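Local structure of galactitol-1-phosphate 5-dehydrogenase (Escherichia coli, 4UEJ) at residues A[1-9]-A[115-123]; A[32-42]-A[336-346]. The protein catalyses the NAD(+)-dependent oxidation of galactitol 1-phosphate to D-tagatose 6-phosphate as a zinc-containing alcohol dehydrogenase that forms homodimers. One frame throughout, in Å; residues are numbered along the deposited sequence.

In the fold
The chain starts with strand 2-7, after which it turns back so that strand 11-16 pairs with it antiparallel, and then runs through strand 27-36 to the zinc ligand C38. Interaction 1 closes a loop of about a hundred residues by bringing 115-123 against the N terminus. Interaction 2 closes a far longer one: the chain goes on through the parallel sheet of the Rossmann-type domain and returns, so that 336-346, the C-terminal end, pairs with 32-42. The two loops cross, since their segments alternate along the sequence. They also touch, E119 O lying 2.9 Å from I32 N, and strand 27-36 has both strand 120-124 and strand 341-344 as neighbours in one sheet.

Interaction 1. Residues A[1-9]-A[115-123]; sequences MKSVVNDTD and GGFAEYIVV
V4 and K2 carry the backbone side of this contact, meeting 115-123 in an antiparallel sense around a single bridge between S3 and A118. V4 N donates to F117 O at 2.9 Å. F117 is the centre of an inverse gamma turn, and its carbonyl faces the N-terminal strand. On the other side of the bridge E119 N gives a longer bond of 3.2 Å to K2 O.

The carboxylate of E119 adds a side-chain bond. OE2 takes K2 N at 2.6 Å through its anti lone pair, and the bond is close to straight at 168°. The same oxygen lies 3.3 Å from M1 CA. The ammonium group of M1 stays beyond salt-bridge distance of E119 and is hydrogen-bonded to E16.

Apolar contacts flank these bonds. M1 CG sits between the backbone N and the carbonyl carbon (chi1 78°), and from there the extended chain carries SD to the edge of the Y120 ring, 5.4 Å from the ring centroid, a Met-aromatic contact. CE continues to A118 CB. V4 CB meets F117 CB at 3.9 Å, while the F117 ring leads away toward F326; F323 of the same helix, 323-333, packs on K2, V4 and E119.

Y120 N, buried beside M1 SD, has no hydrogen-bonding partner in the model. With E119 binding through both its backbone N-H and its carboxylate, K2 is gripped at its N-H and its carbonyl by one residue, consistent with the chain start being held against the loop that leads into strand 120-124, whose E119 O pairs with I32.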
loop_
_atom_site.group_PDB
_atom_site.type_symbol
_atom_site.label_atom_id
_atom_site.label_comp_id
_atom_site.label_asym_id
_atom_site.label_seq_id
_atom_site.Cartn_x
_atom_site.Cartn_y
_atom_site.Cartn_z
ATOM N N MET A 1 -26.363 27.158 -28.215
ATOM C CA MET A 1 -26.570 25.964 -27.406
ATOM C C MET A 1 -26.386 26.251 -25.927
ATOM O O MET A 1 -25.666 27.180 -25.545
ATOM C CB MET A 1 -25.613 24.847 -27.816
ATOM C CG MET A 1 -24.205 25.016 -27.287
ATOM S SD MET A 1 -23.242 23.482 -27.325
ATOM C CE MET A 1 -21.888 23.921 -26.237
ATOM N N LYS A 2 -27.019 25.426 -25.103
ATOM C CA LYS A 2 -26.959 25.577 -23.658
ATOM C C LYS A 2 -25.820 24.781 -23.059
ATOM O O LYS A 2 -25.377 23.781 -23.623
ATOM C CB LYS A 2 -28.272 25.133 -23.007
ATOM C CG LYS A 2 -29.423 26.106 -23.172
ATOM C CD LYS A 2 -30.657 25.609 -22.441
ATOM C CE LYS A 2 -31.818 26.568 -22.640
ATOM N NZ LYS A 2 -31.968 26.962 -24.072
ATOM N N SER A 3 -25.358 25.235 -21.902
ATOM C CA SER A 3 -24.412 24.475 -21.095
ATOM C C SER A 3 -24.516 24.926 -19.648
ATOM O O SER A 3 -25.064 25.992 -19.358
ATOM C CB SER A 3 -22.980 24.652 -21.610
ATOM O OG SER A 3 -22.595 26.014 -21.564
ATOM N N VAL A 4 -23.993 24.115 -18.735
ATOM C CA VAL A 4 -23.905 24.527 -17.345
ATOM C C VAL A 4 -22.497 25.027 -17.062
ATOM O O VAL A 4 -21.515 24.333 -17.320
ATOM C CB VAL A 4 -24.253 23.389 -16.382
ATOM C CG1 VAL A 4 -24.292 23.909 -14.952
ATOM C CG2 VAL A 4 -25.589 22.783 -16.754
ATOM N N VAL A 5 -22.404 26.243 -16.546
ATOM C CA VAL A 5 -21.113 26.841 -16.259
ATOM C C VAL A 5 -20.986 27.155 -14.772
ATOM O O VAL A 5 -21.838 27.830 -14.194
ATOM C CB VAL A 5 -20.898 28.128 -17.081
ATOM C CG1 VAL A 5 -19.535 28.709 -16.795
ATOM C CG2 VAL A 5 -21.054 27.835 -18.568
ATOM N N ASN A 6 -19.922 26.650 -14.156
ATOM C CA ASN A 6 -19.645 26.929 -12.754
ATOM C C ASN A 6 -18.606 28.019 -12.611
ATOM O O ASN A 6 -17.589 28.008 -13.308
ATOM C CB ASN A 6 -19.163 25.670 -12.041
ATOM C CG ASN A 6 -20.098 24.513 -12.234
ATOM O OD1 ASN A 6 -21.102 24.391 -11.535
ATOM N ND2 ASN A 6 -19.783 23.654 -13.193
ATOM N N ASP A 7 -18.860 28.963 -11.712
ATOM C CA ASP A 7 -17.876 29.998 -11.436
ATOM C C ASP A 7 -17.414 29.928 -9.988
ATOM O O ASP A 7 -17.934 29.139 -9.198
ATOM C CB ASP A 7 -18.435 31.384 -11.744
ATOM C CG ASP A 7 -17.383 32.310 -12.318
ATOM O OD1 ASP A 7 -16.421 32.643 -11.592
ATOM O OD2 ASP A 7 -17.504 32.680 -13.505
ATOM N N THR A 8 -16.423 30.752 -9.662
ATOM C CA THR A 8 -15.841 30.805 -8.326
ATOM C C THR A 8 -16.916 30.948 -7.249
ATOM O O THR A 8 -17.924 31.623 -7.460
ATOM C CB THR A 8 -14.837 31.976 -8.211
ATOM O OG1 THR A 8 -13.826 31.838 -9.217
ATOM C CG2 THR A 8 -14.177 32.006 -6.841
ATOM N N ASP A 9 -16.703 30.273 -6.122
ATOM C CA ASP A 9 -17.553 30.381 -4.937
ATOM C C ASP A 9 -18.961 29.819 -5.134
ATOM O O ASP A 9 -19.926 30.325 -4.559
ATOM C CB ASP A 9 -17.642 31.838 -4.476
ATOM C CG ASP A 9 -16.313 32.373 -3.988
ATOM O OD1 ASP A 9 -15.623 31.654 -3.234
ATOM O OD2 ASP A 9 -15.957 33.510 -4.363
ATOM N N GLY A 115 -16.258 20.284 -20.404
ATOM C CA GLY A 115 -16.796 18.947 -20.556
ATOM C C GLY A 115 -18.259 18.866 -20.949
ATOM O O GLY A 115 -18.803 19.752 -21.600
ATOM N N GLY A 116 -18.899 17.792 -20.506
ATOM C CA GLY A 116 -20.155 17.346 -21.080
ATOM C C GLY A 116 -21.473 17.841 -20.504
ATOM O O GLY A 116 -22.524 17.308 -20.855
ATOM N N PHE A 117 -21.434 18.842 -19.630
ATOM C CA PHE A 117 -22.669 19.515 -19.223
ATOM C C PHE A 117 -23.023 20.539 -20.289
ATOM O O PHE A 117 -23.030 21.751 -20.042
ATOM C CB PHE A 117 -22.527 20.171 -17.844
ATOM C CG PHE A 117 -22.306 19.183 -16.738
ATOM C CD1 PHE A 117 -22.742 17.875 -16.872
ATOM C CD2 PHE A 117 -21.653 19.551 -15.569
ATOM C CE1 PHE A 117 -22.518 16.951 -15.856
ATOM C CE2 PHE A 117 -21.435 18.633 -14.552
ATOM C CZ PHE A 117 -21.871 17.337 -14.691
ATOM N N ALA A 118 -23.318 20.024 -21.480
ATOM C CA ALA A 118 -23.529 20.839 -22.669
ATOM C C ALA A 118 -24.346 20.066 -23.693
ATOM O O ALA A 118 -24.422 18.851 -23.621
ATOM C CB ALA A 118 -22.188 21.259 -23.261
ATOM N N GLU A 119 -24.957 20.761 -24.652
ATOM C CA GLU A 119 -25.723 20.080 -25.689
ATOM C C GLU A 119 -24.828 19.375 -26.695
ATOM O O GLU A 119 -25.164 18.299 -27.191
ATOM C CB GLU A 119 -26.632 21.057 -26.426
ATOM C CG GLU A 119 -27.778 21.567 -25.611
ATOM C CD GLU A 119 -28.673 22.468 -26.429
ATOM O OE1 GLU A 119 -29.399 21.947 -27.303
ATOM O OE2 GLU A 119 -28.630 23.697 -26.213
ATOM N N TYR A 120 -23.695 19.998 -27.002
ATOM C CA TYR A 120 -22.723 19.423 -27.918
ATOM C C TYR A 120 -21.313 19.586 -27.388
ATOM O O TYR A 120 -21.018 20.524 -26.649
ATOM C CB TYR A 120 -22.799 20.078 -29.299
ATOM C CG TYR A 120 -24.118 19.919 -30.009
ATOM C CD1 TYR A 120 -25.167 20.792 -29.761
ATOM C CD2 TYR A 120 -24.308 18.918 -30.957
ATOM C CE1 TYR A 120 -26.377 20.666 -30.419
ATOM C CE2 TYR A 120 -25.528 18.787 -31.627
ATOM C CZ TYR A 120 -26.554 19.666 -31.351
ATOM O OH TYR A 120 -27.768 19.552 -32.002
ATOM N N ILE A 121 -20.440 18.669 -27.776
ATOM C CA ILE A 121 -19.030 18.820 -27.458
ATOM C C ILE A 121 -18.170 18.278 -28.601
ATOM O O ILE A 121 -18.565 17.344 -29.294
ATOM C CB ILE A 121 -18.690 18.111 -26.125
ATOM C CG1 ILE A 121 -17.282 18.492 -25.655
ATOM C CG2 ILE A 121 -18.885 16.585 -26.247
ATOM C CD1 ILE A 121 -16.907 17.921 -24.288
ATOM N N VAL A 122 -17.015 18.893 -28.826
ATOM C CA VAL A 122 -16.058 18.358 -29.776
ATOM C C VAL A 122 -14.894 17.731 -29.004
ATOM O O VAL A 122 -14.353 18.345 -28.093
ATOM C CB VAL A 122 -15.545 19.448 -30.734
ATOM C CG1 VAL A 122 -14.355 18.948 -31.528
ATOM C CG2 VAL A 122 -16.671 19.891 -31.669
ATOM N N VAL A 123 -14.551 16.494 -29.348
ATOM C CA VAL A 123 -13.468 15.762 -28.685
ATOM C C VAL A 123 -12.683 14.938 -29.704
ATOM O O VAL A 123 -13.101 14.807 -30.852
ATOM C CB VAL A 123 -13.991 14.806 -27.581
ATOM C CG1 VAL A 123 -14.808 15.562 -26.537
ATOM C CG2 VAL A 123 -14.817 13.684 -28.188
#

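Interaction 2. Residues A[32-42]-A[336-346]; sequences IASSGLCGSDL and NAMPGKVLLIP
The strand leading to the zinc ligand C38, by similarity at the catalytic zinc, is joined here by the C-terminal strand of the chain. S35 and L344 form an antiparallel hydrogen-bonded pair: L344 N donates to S35 O at 2.7 Å, and S35 N returns a more bent bond (138°) to L344 O. G36 opposite L343 is the non-hydrogen-bonded pair, with L343 CD2 lying 3.6 Å from G36 CA. One step on, L37 N reaches V342 O at 3.0 Å.

L37 O is gripped twice. K341, its chain bent at chi2 and chi3 (59° and 61°), folds back so that NZ meets this oxygen at 2.9 Å from above the carbonyl plane; NZ also makes a salt bridge to E60. A water donates to the same L37 O and accepts from V342 N, supplying the second link of the L37-V342 pair.

Beyond the strands, M338 lays its bent side chain across L37 and L42. Its CE comes 3.6 Å from L42 CD1 and also packs against the backbone of G39. At the other end, P346 CG rests 3.2 Å from I32 O.

C38 and D41 form a capping box, C38 N donating to D41 OD2, and C38 SG also accepts a capping bond from S40 N. The strand, capped turn and short helix that present a zinc-binding cysteine belong to the GroES-like catalytic domain of zinc-containing alcohol dehydrogenases, here paired with the chain's own C-terminal strand.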
loop_
_atom_site.group_PDB
_atom_site.type_symbol
_atom_site.label_atom_id
_atom_site.label_comp_id
_atom_site.label_asym_id
_atom_site.label_seq_id
_atom_site.Cartn_x
_atom_site.Cartn_y
_atom_site.Cartn_z
ATOM N N ILE A 32 -24.942 15.438 -26.898
ATOM C CA ILE A 32 -24.987 14.782 -25.598
ATOM C C ILE A 32 -26.413 14.415 -25.177
ATOM O O ILE A 32 -27.328 15.247 -25.220
ATOM C CB ILE A 32 -24.315 15.671 -24.536
ATOM C CG1 ILE A 32 -22.833 15.823 -24.885
ATOM C CG2 ILE A 32 -24.467 15.081 -23.150
ATOM C CD1 ILE A 32 -22.074 16.770 -24.001
ATOM N N ALA A 33 -26.592 13.154 -24.784
ATOM C CA ALA A 33 -27.913 12.615 -24.444
ATOM C C ALA A 33 -28.121 12.481 -22.943
ATOM O O ALA A 33 -29.231 12.649 -22.441
ATOM C CB ALA A 33 -28.118 11.263 -25.112
ATOM N N SER A 34 -27.042 12.173 -22.231
ATOM C CA SER A 34 -27.114 11.891 -20.803
ATOM C C SER A 34 -25.752 12.160 -20.190
ATOM O O SER A 34 -24.743 11.675 -20.690
ATOM C CB SER A 34 -27.529 10.446 -20.558
ATOM O OG SER A 34 -27.583 10.147 -19.170
ATOM N N SER A 35 -25.724 12.935 -19.114
ATOM C CA SER A 35 -24.463 13.420 -18.568
ATOM C C SER A 35 -24.543 13.515 -17.046
ATOM O O SER A 35 -25.351 14.274 -16.507
ATOM C CB SER A 35 -24.114 14.780 -19.192
ATOM O OG SER A 35 -22.815 15.219 -18.816
ATOM N N GLY A 36 -23.724 12.729 -16.352
ATOM C CA GLY A 36 -23.868 12.582 -14.912
ATOM C C GLY A 36 -22.940 13.455 -14.108
ATOM O O GLY A 36 -21.835 13.754 -14.561
ATOM N N LEU A 37 -23.383 13.857 -12.916
ATOM C CA LEU A 37 -22.524 14.564 -11.963
ATOM C C LEU A 37 -21.750 13.591 -11.073
ATOM O O LEU A 37 -22.353 12.761 -10.401
ATOM C CB LEU A 37 -23.360 15.495 -11.087
ATOM C CG LEU A 37 -22.636 16.366 -10.059
ATOM C CD1 LEU A 37 -21.982 17.547 -10.748
ATOM C CD2 LEU A 37 -23.591 16.835 -8.970
ATOM N N CYS A 38 -20.422 13.714 -11.064
ATOM C CA CYS A 38 -19.543 12.876 -10.245
ATOM C C CYS A 38 -19.341 13.470 -8.845
ATOM O O CYS A 38 -19.390 14.687 -8.665
ATOM C CB CYS A 38 -18.186 12.703 -10.952
ATOM S SG CYS A 38 -17.005 11.531 -10.195
ATOM N N GLY A 39 -19.124 12.614 -7.854
ATOM C CA GLY A 39 -18.755 13.081 -6.527
ATOM C C GLY A 39 -17.560 14.022 -6.555
ATOM O O GLY A 39 -17.490 14.983 -5.784
ATOM N N SER A 40 -16.628 13.757 -7.463
ATOM C CA SER A 40 -15.420 14.566 -7.603
ATOM C C SER A 40 -15.720 15.966 -8.123
ATOM O O SER A 40 -14.880 16.861 -8.025
ATOM C CB SER A 40 -14.424 13.875 -8.535
ATOM O OG SER A 40 -14.973 13.728 -9.835
ATOM N N ASP A 41 -16.919 16.157 -8.669
ATOM C CA ASP A 41 -17.324 17.456 -9.193
ATOM C C ASP A 41 -17.708 18.422 -8.074
ATOM O O ASP A 41 -17.603 19.639 -8.227
ATOM C CB ASP A 41 -18.494 17.297 -10.176
ATOM C CG ASP A 41 -18.059 16.731 -11.525
ATOM O OD1 ASP A 41 -16.929 17.045 -11.965
ATOM O OD2 ASP A 41 -18.845 15.981 -12.153
ATOM N N LEU A 42 -18.153 17.879 -6.947
ATOM C CA LEU A 42 -18.621 18.711 -5.835
ATOM C C LEU A 42 -17.544 19.682 -5.317
ATOM O O LEU A 42 -17.836 20.865 -5.134
ATOM C CB LEU A 42 -19.152 17.834 -4.694
ATOM C CG LEU A 42 -20.638 17.459 -4.745
ATOM C CD1 LEU A 42 -21.018 16.862 -6.082
ATOM C CD2 LEU A 42 -20.996 16.499 -3.618
ATOM N N ASN A 336 -23.533 19.040 1.160
ATOM C CA ASN A 336 -23.928 17.955 2.024
ATOM C C ASN A 336 -23.626 16.665 1.278
ATOM O O ASN A 336 -22.828 16.665 0.338
ATOM C CB ASN A 336 -25.402 18.079 2.398
ATOM C CG ASN A 336 -25.730 19.437 2.997
ATOM O OD1 ASN A 336 -26.553 20.183 2.466
ATOM N ND2 ASN A 336 -25.071 19.768 4.103
ATOM N N ALA A 337 -24.249 15.568 1.684
ATOM C CA ALA A 337 -24.009 14.299 1.014
ATOM C C ALA A 337 -24.673 14.278 -0.361
ATOM O O ALA A 337 -25.743 14.861 -0.558
ATOM C CB ALA A 337 -24.509 13.146 1.868
ATOM N N MET A 338 -24.023 13.619 -1.315
ATOM C CA MET A 338 -24.633 13.368 -2.614
ATOM C C MET A 338 -25.840 12.450 -2.415
ATOM O O MET A 338 -25.731 11.413 -1.761
ATOM C CB MET A 338 -23.623 12.741 -3.583
ATOM C CG MET A 338 -24.124 12.596 -5.020
ATOM S SD MET A 338 -23.795 14.044 -6.056
ATOM C CE MET A 338 -22.236 13.567 -6.786
ATOM N N PRO A 339 -27.002 12.835 -2.964
ATOM C CA PRO A 339 -28.224 12.035 -2.815
ATOM C C PRO A 339 -28.205 10.757 -3.661
ATOM O O PRO A 339 -28.703 9.714 -3.244
ATOM C CB PRO A 339 -29.321 12.991 -3.292
ATOM C CG PRO A 339 -28.625 13.872 -4.289
ATOM C CD PRO A 339 -27.231 14.059 -3.749
ATOM N N GLY A 340 -27.613 10.849 -4.843
ATOM C CA GLY A 340 -27.600 9.765 -5.807
ATOM C C GLY A 340 -27.124 10.398 -7.099
ATOM O O GLY A 340 -26.734 11.565 -7.091
ATOM N N LYS A 341 -27.160 9.654 -8.200
ATOM C CA LYS A 341 -26.679 10.190 -9.471
ATOM C C LYS A 341 -27.626 11.254 -9.996
ATOM O O LYS A 341 -28.809 10.999 -10.231
ATOM C CB LYS A 341 -26.505 9.083 -10.509
ATOM C CG LYS A 341 -25.993 9.585 -11.861
ATOM C CD LYS A 341 -24.643 10.299 -11.745
ATOM C CE LYS A 341 -23.570 9.351 -11.198
ATOM N NZ LYS A 341 -22.203 9.945 -11.197
ATOM N N VAL A 342 -27.101 12.460 -10.151
ATOM C CA VAL A 342 -27.841 13.538 -10.775
ATOM C C VAL A 342 -27.483 13.585 -12.257
ATOM O O VAL A 342 -26.330 13.820 -12.613
ATOM C CB VAL A 342 -27.526 14.882 -10.106
ATOM C CG1 VAL A 342 -28.260 16.021 -10.809
ATOM C CG2 VAL A 342 -27.893 14.826 -8.624
ATOM N N LEU A 343 -28.462 13.338 -13.119
ATOM C CA LEU A 343 -28.207 13.328 -14.556
ATOM C C LEU A 343 -28.722 14.578 -15.239
ATOM O O LEU A 343 -29.842 15.013 -14.994
ATOM C CB LEU A 343 -28.849 12.114 -15.216
ATOM C CG LEU A 343 -28.276 10.737 -14.916
ATOM C CD1 LEU A 343 -29.157 9.673 -15.566
ATOM C CD2 LEU A 343 -26.843 10.666 -15.421
ATOM N N LEU A 344 -27.887 15.145 -16.099
ATOM C CA LEU A 344 -28.343 16.137 -17.055
ATOM C C LEU A 344 -28.826 15.412 -18.302
ATOM O O LEU A 344 -28.094 14.606 -18.891
ATOM C CB LEU A 344 -27.226 17.120 -17.402
ATOM C CG LEU A 344 -27.505 18.079 -18.560
ATOM C CD1 LEU A 344 -28.587 19.087 -18.214
ATOM C CD2 LEU A 344 -26.236 18.796 -18.952
ATOM N N ILE A 345 -30.071 15.679 -18.677
ATOM C CA ILE A 345 -30.667 15.125 -19.884
ATOM C C ILE A 345 -31.079 16.275 -20.805
ATOM O O ILE A 345 -32.186 16.813 -20.673
ATOM C CB ILE A 345 -31.901 14.233 -19.545
ATOM C CG1 ILE A 345 -31.527 13.145 -18.527
ATOM C CG2 ILE A 345 -32.512 13.629 -20.807
ATOM C CD1 ILE A 345 -30.398 12.232 -18.969
ATOM N N PRO A 346 -30.181 16.671 -21.731
ATOM C CA PRO A 346 -30.406 17.815 -22.635
ATOM C C PRO A 346 -31.715 17.742 -23.427
ATOM O O PRO A 346 -32.182 16.644 -23.736
ATOM C CB PRO A 346 -29.198 17.750 -23.578
ATOM C CG PRO A 346 -28.121 17.116 -22.747
ATOM C CD PRO A 346 -28.840 16.078 -21.927
HETATM O O HOH W 1 -24.488 12.853 -8.952
#